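Local coordinates for pectate lyase (Paenibacillus sp. 0602, PDB 5GT5), which cleaves the galacturonan backbone of pectate and partly methylated pectin by elimination, acting within the chain and probably with the help of calcium, at residues V168-A172 with S240-K244; I341-P347 with Y371-G375. The protein carries 1 engineered substitution. All coordinates share one frame; numbering follows the deposited sequence.

How the contacts relate
Both contacts belong to the right-handed parallel beta-helix of polysaccharide lyase family 1 and show two ways of fixing the turns between its strands. Contact 1 (168-172 with 240-244) is buried, about 9 Å from the centre of the chain, and ties a turn to the chain at and just after helix 233-241. Contact 2 (341-347 with 371-375) joins two successive rungs about 20 Å from that centre. The contacts' centres are about 19 Å apart and their nearest atoms about 10 Å. A172 lies about 6 Å, side chain to side chain, from D152 and D174, probable calcium ligands; the side chain of V344 is about 11 Å from that of R276, the likely catalytic arginine.

Contact 1. Residues V168-A172 with S240-K244; sequences VFNKA and SGSQK. Engineered in segment 168-172: V168 (natural residue Gly).
K171 and Q243 carry this contact, each using its polar end to hold backbone of the other segment. The lysine makes the charged part. Its chain, bent at chi2 (-96°) and chi3, passes alongside G241, where K171 CD comes to 3.4 Å from G241 O, and delivers NZ to the carbonyls of 240-242. There K171 NZ donates to S240 O at 2.8 Å and to S242 O at 2.9 Å, the second oxygen being met from well above its carbonyl plane. W136 adds a cation-pi contact to the same lysine.

The amide part is a two-point grip on A172. With CG anti to the backbone N (chi1 167°) and a bend at chi2, the carboxamide of Q243 lies beside the alanine, accepting from A172 N at OE1 (2.9 Å, a nearly straight 166°), although the N-H reaches OE1 from above the carboxamide plane, and donating from NE2 to A172 O at 3.2 Å. That second bond is more bent, although the oxygen lies close to the amide plane. NE2 also reaches K245 O.

Water links the two groups: one molecule accepts from K171 NZ and from K244 N and can donate to Q243 OE1 at 2.8 Å.

The turn that leads from strand 168-169, where V168 is an engineered replacement for glycine, toward the probable calcium ligand D174 is thus fixed through polar bonds. Two carbonyl oxygens, a water and an indole are likely to favour the charged form of this buried lysine.

Contact 2. Residues I341-P347 with Y371-G375; sequences IKDVQYP and YSLDG
Y371 and I341 face each other on neighbouring strands of a parallel beta-helix, the fold in which successive coils stack strand upon strand. Here strands 340-342 and 369-372 pair in parallel, with S372 N donating to I341 O at 3.0 Å and D343 N to S372 O almost straight (178°).

Followed outward, the tyrosine begins with Y371 CB 4.2 Å from I341 O. With CG anti to the backbone N (chi1 179°), the ring runs across toward the 343-345 turn. Y371 CD1 meets I341 CG2 at the ring's edge, 3.6 Å away. Y371 CE1 lies 3.3 Å from V344 O and also touches P347 CG, which approaches obliquely; CZ lies by the same two atoms. At the tip, Y371 OH donates to V344 O at 2.7 Å, the oxygen lying in the ring plane at its edge, so the bond pins the far end of the ring and orients the hydroxyl. P388 and L389 also pack against this side chain. A phenylalanine here would keep the ring contacts but would probably leave V344 O without its hydroxyl donor and the 343-345 turn less firmly tied to strand 369-372.

Two residues on from Y371 and pointing to the same side, L373 lays CD1 3.7 Å from D343 CA, while the carboxylate of D343 holds the 373-375 turn. K342 NZ, which also bonds T295, bridges to D343 OD2 from above the carboxylate plane, and R298 pairs with D374, so cations probably ease the closeness of the two aspartates. D343 OD1 accepts from D374 N at 2.9 Å, nearly along its C-O axis, and from a water that also donates to S372 OG, itself hydrogen-bonded to S376 O, and accepts from G375 N at 2.9 Å.

Contact 1. Residues V168-A172 with S240-K244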
ATOM      1  N   VAL A 168     -16.600 -18.951  -0.216  1.00  6.82           N
ATOM      2  CA  VAL A 168     -18.033 -19.070   0.049  1.00  5.17           C
ATOM      3  C   VAL A 168     -18.314 -18.718   1.497  1.00  6.63           C
ATOM      4  O   VAL A 168     -17.588 -19.172   2.391  1.00  8.07           O
ATOM      5  CB  VAL A 168     -18.500 -20.481  -0.237  1.00  6.06           C
ATOM      6  CG1 VAL A 168     -19.983 -20.685   0.164  1.00  8.31           C
ATOM      7  CG2 VAL A 168     -18.366 -20.678  -1.656  1.00  2.32           C
ATOM      8  N   PHE A 169     -19.351 -17.903   1.714  1.00  5.20           N
ATOM      9  CA  PHE A 169     -19.731 -17.451   3.049  1.00  4.73           C
ATOM     10  C   PHE A 169     -21.187 -17.790   3.276  1.00  8.70           C
ATOM     11  O   PHE A 169     -22.021 -17.548   2.406  1.00  8.15           O
ATOM     12  CB  PHE A 169     -19.514 -15.942   3.176  1.00  6.00           C
ATOM     13  CG  PHE A 169     -18.096 -15.509   2.942  1.00  5.71           C
ATOM     14  CD1 PHE A 169     -17.614 -15.315   1.649  1.00  5.60           C
ATOM     15  CD2 PHE A 169     -17.239 -15.334   4.017  1.00  5.31           C
ATOM     16  CE1 PHE A 169     -16.316 -14.898   1.433  1.00  5.45           C
ATOM     17  CE2 PHE A 169     -15.924 -14.927   3.812  1.00  7.45           C
ATOM     18  CZ  PHE A 169     -15.458 -14.710   2.524  1.00  6.96           C
ATOM     19  N   ASN A 170     -21.467 -18.347   4.454  1.00  5.84           N
ATOM     20  CA  ASN A 170     -22.821 -18.706   4.865  1.00  5.30           C
ATOM     21  C   ASN A 170     -23.333 -17.671   5.867  1.00  6.44           C
ATOM     22  O   ASN A 170     -22.828 -16.554   5.888  1.00  6.73           O
ATOM     23  CB  ASN A 170     -22.805 -20.124   5.445  1.00  7.50           C
ATOM     24  CG  ASN A 170     -22.489 -21.176   4.402  1.00  7.94           C
ATOM     25  OD1 ASN A 170     -23.404 -21.686   3.727  1.00 10.07           O
ATOM     26  ND2 ASN A 170     -21.206 -21.524   4.263  1.00  7.84           N
ATOM     27  N   LYS A 171     -24.265 -18.019   6.741  1.00  7.41           N
ATOM     28  CA  LYS A 171     -24.804 -17.033   7.676  1.00  6.66           C
ATOM     29  C   LYS A 171     -23.753 -16.610   8.691  1.00  5.99           C
ATOM     30  O   LYS A 171     -22.949 -17.424   9.171  1.00  6.69           O
ATOM     31  CB  LYS A 171     -25.994 -17.633   8.440  1.00  9.32           C
ATOM     32  CG  LYS A 171     -27.263 -17.807   7.628  1.00 12.97           C
ATOM     33  CD  LYS A 171     -28.188 -16.656   7.822  1.00 14.30           C
ATOM     34  CE  LYS A 171     -28.839 -16.662   9.237  1.00  8.51           C
ATOM     35  NZ  LYS A 171     -29.532 -15.336   9.293  1.00  6.90           N
ATOM     36  N   ALA A 172     -23.766 -15.331   9.038  1.00  6.91           N
ATOM     37  CA  ALA A 172     -22.969 -14.832  10.145  1.00  6.79           C
ATOM     38  C   ALA A 172     -23.840 -13.976  11.043  1.00  6.52           C
ATOM     39  O   ALA A 172     -24.758 -13.296  10.582  1.00  6.69           O
ATOM     40  CB  ALA A 172     -21.767 -13.996   9.637  1.00  8.50           C
ATOM     41  N   SER A 240     -35.505 -16.238   9.008  1.00  6.39           N
ATOM     42  CA  SER A 240     -34.131 -16.210   9.529  1.00  6.37           C
ATOM     43  C   SER A 240     -33.135 -16.744   8.527  1.00  6.88           C
ATOM     44  O   SER A 240     -31.946 -16.639   8.777  1.00  8.30           O
ATOM     45  CB  SER A 240     -34.004 -17.056  10.798  1.00  8.63           C
ATOM     46  OG  SER A 240     -34.857 -16.598  11.822  1.00 10.29           O
ATOM     47  N   GLY A 241     -33.586 -17.305   7.413  1.00  6.27           N
ATOM     48  CA  GLY A 241     -32.664 -17.919   6.467  1.00  7.54           C
ATOM     49  C   GLY A 241     -31.759 -16.946   5.762  1.00  7.62           C
ATOM     50  O   GLY A 241     -30.592 -17.260   5.510  1.00  7.89           O
ATOM     51  N   SER A 242     -32.270 -15.780   5.405  1.00  6.63           N
ATOM     52  CA  SER A 242     -31.427 -14.779   4.735  1.00  6.95           C
ATOM     53  C   SER A 242     -30.415 -14.124   5.668  1.00  7.66           C
ATOM     54  O   SER A 242     -30.595 -14.075   6.886  1.00  7.78           O
ATOM     55  CB  SER A 242     -32.295 -13.716   4.050  1.00  7.88           C
ATOM     56  OG  SER A 242     -33.253 -13.173   4.929  1.00  8.65           O
ATOM     57  N   GLN A 243     -29.308 -13.682   5.078  1.00  5.94           N
ATOM     58  CA  GLN A 243     -28.221 -13.073   5.860  1.00  6.49           C
ATOM     59  C   GLN A 243     -28.503 -11.590   6.057  1.00  6.39           C
ATOM     60  O   GLN A 243     -28.812 -10.886   5.105  1.00  8.20           O
ATOM     61  CB  GLN A 243     -26.909 -13.276   5.089  1.00  8.06           C
ATOM     62  CG  GLN A 243     -25.730 -12.441   5.603  1.00  8.81           C
ATOM     63  CD  GLN A 243     -25.342 -12.779   7.027  1.00  6.83           C
ATOM     64  OE1 GLN A 243     -25.733 -13.842   7.552  1.00  5.74           O
ATOM     65  NE2 GLN A 243     -24.560 -11.907   7.658  1.00  7.56           N
ATOM     66  N   LYS A 244     -28.427 -11.094   7.283  1.00  6.09           N
ATOM     67  CA  LYS A 244     -28.840  -9.698   7.553  1.00  7.78           C
ATOM     68  C   LYS A 244     -27.861  -8.667   7.007  1.00  9.50           C
ATOM     69  O   LYS A 244     -28.273  -7.641   6.481  1.00 10.85           O
ATOM     70  CB  LYS A 244     -29.026  -9.493   9.060  1.00  9.79           C
ATOM     71  CG  LYS A 244     -29.546  -8.132   9.496  1.00 15.64           C
ATOM     72  CD  LYS A 244     -30.960  -7.925   9.000  1.00 22.65           C
ATOM     73  CE  LYS A 244     -31.963  -8.745   9.802  1.00 23.98           C
ATOM     74  NZ  LYS A 244     -33.382  -8.464   9.392  1.00 16.22           N
TER
HETATM   75  O   HOH W   1     -27.700 -13.098   9.355  1.00  6.56           O

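Contact 2. Residues I341-P347 with Y371-G375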
ATOM      1  N   ILE A 341     -29.800  -7.659 -10.443  1.00  6.78           N
ATOM      2  CA  ILE A 341     -30.428  -7.449  -9.140  1.00  6.17           C
ATOM      3  C   ILE A 341     -31.847  -7.969  -9.225  1.00  7.95           C
ATOM      4  O   ILE A 341     -32.624  -7.546 -10.102  1.00 10.50           O
ATOM      5  CB  ILE A 341     -30.421  -5.951  -8.761  1.00  6.83           C
ATOM      6  CG1 ILE A 341     -28.957  -5.467  -8.673  1.00  7.22           C
ATOM      7  CG2 ILE A 341     -31.116  -5.704  -7.430  1.00  7.93           C
ATOM      8  CD1 ILE A 341     -28.814  -3.992  -8.360  1.00  8.91           C
ATOM      9  N   LYS A 342     -32.184  -8.878  -8.332  1.00  7.78           N
ATOM     10  CA  LYS A 342     -33.492  -9.500  -8.316  1.00  7.69           C
ATOM     11  C   LYS A 342     -34.112  -9.467  -6.941  1.00  6.64           C
ATOM     12  O   LYS A 342     -33.509  -9.954  -5.965  1.00  7.35           O
ATOM     13  CB  LYS A 342     -33.401 -10.948  -8.822  1.00 10.84           C
ATOM     14  CG  LYS A 342     -34.778 -11.610  -8.945  1.00 13.77           C
ATOM     15  CD  LYS A 342     -34.688 -12.972  -9.589  1.00 15.79           C
ATOM     16  CE  LYS A 342     -36.091 -13.509  -9.820  1.00 17.22           C
ATOM     17  NZ  LYS A 342     -36.759 -13.818  -8.541  1.00 19.41           N
ATOM     18  N   ASP A 343     -35.320  -8.904  -6.885  1.00  6.51           N
ATOM     19  CA  ASP A 343     -36.164  -8.927  -5.699  1.00  8.85           C
ATOM     20  C   ASP A 343     -35.550  -8.195  -4.511  1.00 10.22           C
ATOM     21  O   ASP A 343     -35.784  -8.530  -3.355  1.00  8.97           O
ATOM     22  CB  ASP A 343     -36.596 -10.356  -5.374  1.00  8.87           C
ATOM     23  CG  ASP A 343     -37.715 -10.836  -6.294  1.00 11.80           C
ATOM     24  OD1 ASP A 343     -38.339  -9.974  -6.951  1.00 11.99           O
ATOM     25  OD2 ASP A 343     -37.989 -12.062  -6.342  1.00 14.87           O
ATOM     26  N   VAL A 344     -34.810  -7.145  -4.833  1.00  7.87           N
ATOM     27  CA  VAL A 344     -34.313  -6.184  -3.850  1.00  8.44           C
ATOM     28  C   VAL A 344     -35.135  -4.913  -4.015  1.00  8.00           C
ATOM     29  O   VAL A 344     -35.122  -4.296  -5.084  1.00  8.71           O
ATOM     30  CB  VAL A 344     -32.814  -5.882  -4.072  1.00  7.46           C
ATOM     31  CG1 VAL A 344     -32.357  -4.772  -3.129  1.00  7.41           C
ATOM     32  CG2 VAL A 344     -31.963  -7.165  -3.864  1.00  7.77           C
ATOM     33  N   GLN A 345     -35.868  -4.531  -2.977  1.00  6.59           N
ATOM     34  CA  GLN A 345     -36.809  -3.412  -3.098  1.00  8.24           C
ATOM     35  C   GLN A 345     -36.115  -2.049  -3.217  1.00  9.72           C
ATOM     36  O   GLN A 345     -36.595  -1.151  -3.930  1.00  9.83           O
ATOM     37  CB  GLN A 345     -37.777  -3.418  -1.920  1.00  9.63           C
ATOM     38  CG  GLN A 345     -38.896  -2.335  -2.086  1.00 13.27           C
ATOM     39  CD  GLN A 345     -40.048  -2.524  -1.125  1.00 28.96           C
ATOM     40  OE1 GLN A 345     -40.174  -3.560  -0.475  1.00 19.07           O
ATOM     41  NE2 GLN A 345     -40.915  -1.523  -1.048  1.00 25.53           N
ATOM     42  N   TYR A 346     -35.003  -1.877  -2.502  1.00  6.85           N
ATOM     43  CA  TYR A 346     -34.301  -0.595  -2.458  1.00  7.58           C
ATOM     44  C   TYR A 346     -32.866  -0.838  -2.872  1.00  7.21           C
ATOM     45  O   TYR A 346     -31.956  -0.832  -2.047  1.00  8.82           O
ATOM     46  CB  TYR A 346     -34.353   0.029  -1.054  1.00  8.80           C
ATOM     47  CG  TYR A 346     -35.766   0.246  -0.548  1.00 10.15           C
ATOM     48  CD1 TYR A 346     -36.519   1.309  -1.015  1.00 10.96           C
ATOM     49  CD2 TYR A 346     -36.335  -0.612   0.386  1.00 14.13           C
ATOM     50  CE1 TYR A 346     -37.828   1.508  -0.562  1.00 16.20           C
ATOM     51  CE2 TYR A 346     -37.632  -0.417   0.850  1.00 16.41           C
ATOM     52  CZ  TYR A 346     -38.361   0.645   0.375  1.00 20.65           C
ATOM     53  OH  TYR A 346     -39.645   0.835   0.847  1.00 21.82           O
ATOM     54  N   PRO A 347     -32.632  -1.061  -4.166  1.00  6.08           N
ATOM     55  CA  PRO A 347     -31.294  -1.488  -4.605  1.00  9.01           C
ATOM     56  C   PRO A 347     -30.194  -0.437  -4.515  1.00  6.12           C
ATOM     57  O   PRO A 347     -29.019  -0.814  -4.552  1.00  6.35           O
ATOM     58  CB  PRO A 347     -31.519  -1.869  -6.075  1.00  8.68           C
ATOM     59  CG  PRO A 347     -32.750  -1.037  -6.490  1.00  7.78           C
ATOM     60  CD  PRO A 347     -33.623  -1.028  -5.263  1.00  7.53           C
ATOM     61  N   TYR A 371     -32.548  -5.389 -13.600  1.00  8.24           N
ATOM     62  CA  TYR A 371     -33.278  -5.317 -12.350  1.00  7.80           C
ATOM     63  C   TYR A 371     -34.658  -5.928 -12.507  1.00  9.21           C
ATOM     64  O   TYR A 371     -35.333  -5.723 -13.533  1.00 11.93           O
ATOM     65  CB  TYR A 371     -33.403  -3.857 -11.910  1.00  8.33           C
ATOM     66  CG  TYR A 371     -34.166  -3.666 -10.643  1.00  8.77           C
ATOM     67  CD1 TYR A 371     -33.582  -3.940  -9.404  1.00  8.09           C
ATOM     68  CD2 TYR A 371     -35.486  -3.234 -10.675  1.00  9.68           C
ATOM     69  CE1 TYR A 371     -34.316  -3.756  -8.215  1.00  8.38           C
ATOM     70  CE2 TYR A 371     -36.229  -3.063  -9.517  1.00  9.21           C
ATOM     71  CZ  TYR A 371     -35.640  -3.323  -8.284  1.00  8.29           C
ATOM     72  OH  TYR A 371     -36.379  -3.131  -7.144  1.00 10.07           O
ATOM     73  N   SER A 372     -35.096  -6.663 -11.491  1.00  9.14           N
ATOM     74  CA  SER A 372     -36.439  -7.249 -11.464  1.00 10.08           C
ATOM     75  C   SER A 372     -36.958  -7.235 -10.039  1.00 10.87           C
ATOM     76  O   SER A 372     -36.232  -7.587  -9.113  1.00 12.32           O
ATOM     77  CB  SER A 372     -36.401  -8.678 -11.996  1.00 11.35           C
ATOM     78  OG  SER A 372     -37.692  -9.279 -11.911  1.00 18.46           O
ATOM     79  N   LEU A 373     -38.211  -6.810  -9.861  1.00  9.57           N
ATOM     80  CA  LEU A 373     -38.847  -6.838  -8.551  1.00 11.00           C
ATOM     81  C   LEU A 373     -40.262  -7.368  -8.742  1.00 13.03           C
ATOM     82  O   LEU A 373     -41.071  -6.754  -9.459  1.00 13.02           O
ATOM     83  CB  LEU A 373     -38.899  -5.435  -7.908  1.00 12.30           C
ATOM     84  CG  LEU A 373     -39.552  -5.394  -6.510  1.00 10.72           C
ATOM     85  CD1 LEU A 373     -38.689  -6.176  -5.511  1.00 12.01           C
ATOM     86  CD2 LEU A 373     -39.778  -3.955  -6.013  1.00 13.00           C
ATOM     87  N   ASP A 374     -40.562  -8.497  -8.112  1.00 13.97           N
ATOM     88  CA  ASP A 374     -41.903  -9.089  -8.180  1.00 12.91           C
ATOM     89  C   ASP A 374     -42.343  -9.283  -9.626  1.00 17.70           C
ATOM     90  O   ASP A 374     -43.486  -8.986  -9.978  1.00 18.25           O
ATOM     91  CB  ASP A 374     -42.915  -8.232  -7.418  1.00 14.99           C
ATOM     92  CG  ASP A 374     -42.548  -8.035  -5.959  1.00 18.20           C
ATOM     93  OD1 ASP A 374     -41.981  -8.961  -5.346  1.00 18.31           O
ATOM     94  OD2 ASP A 374     -42.821  -6.944  -5.428  1.00 18.49           O
ATOM     95  N   GLY A 375     -41.425  -9.738 -10.466  1.00 13.81           N
ATOM     96  CA  GLY A 375     -41.728 -10.021 -11.855  1.00 19.85           C
ATOM     97  C   GLY A 375     -41.494  -8.910 -12.850  1.00 17.17           C
ATOM     98  O   GLY A 375     -41.629  -9.133 -14.061  1.00 20.44           O
TER
HETATM   99  O   HOH W   2     -38.744 -10.728  -9.790  1.00 18.66           O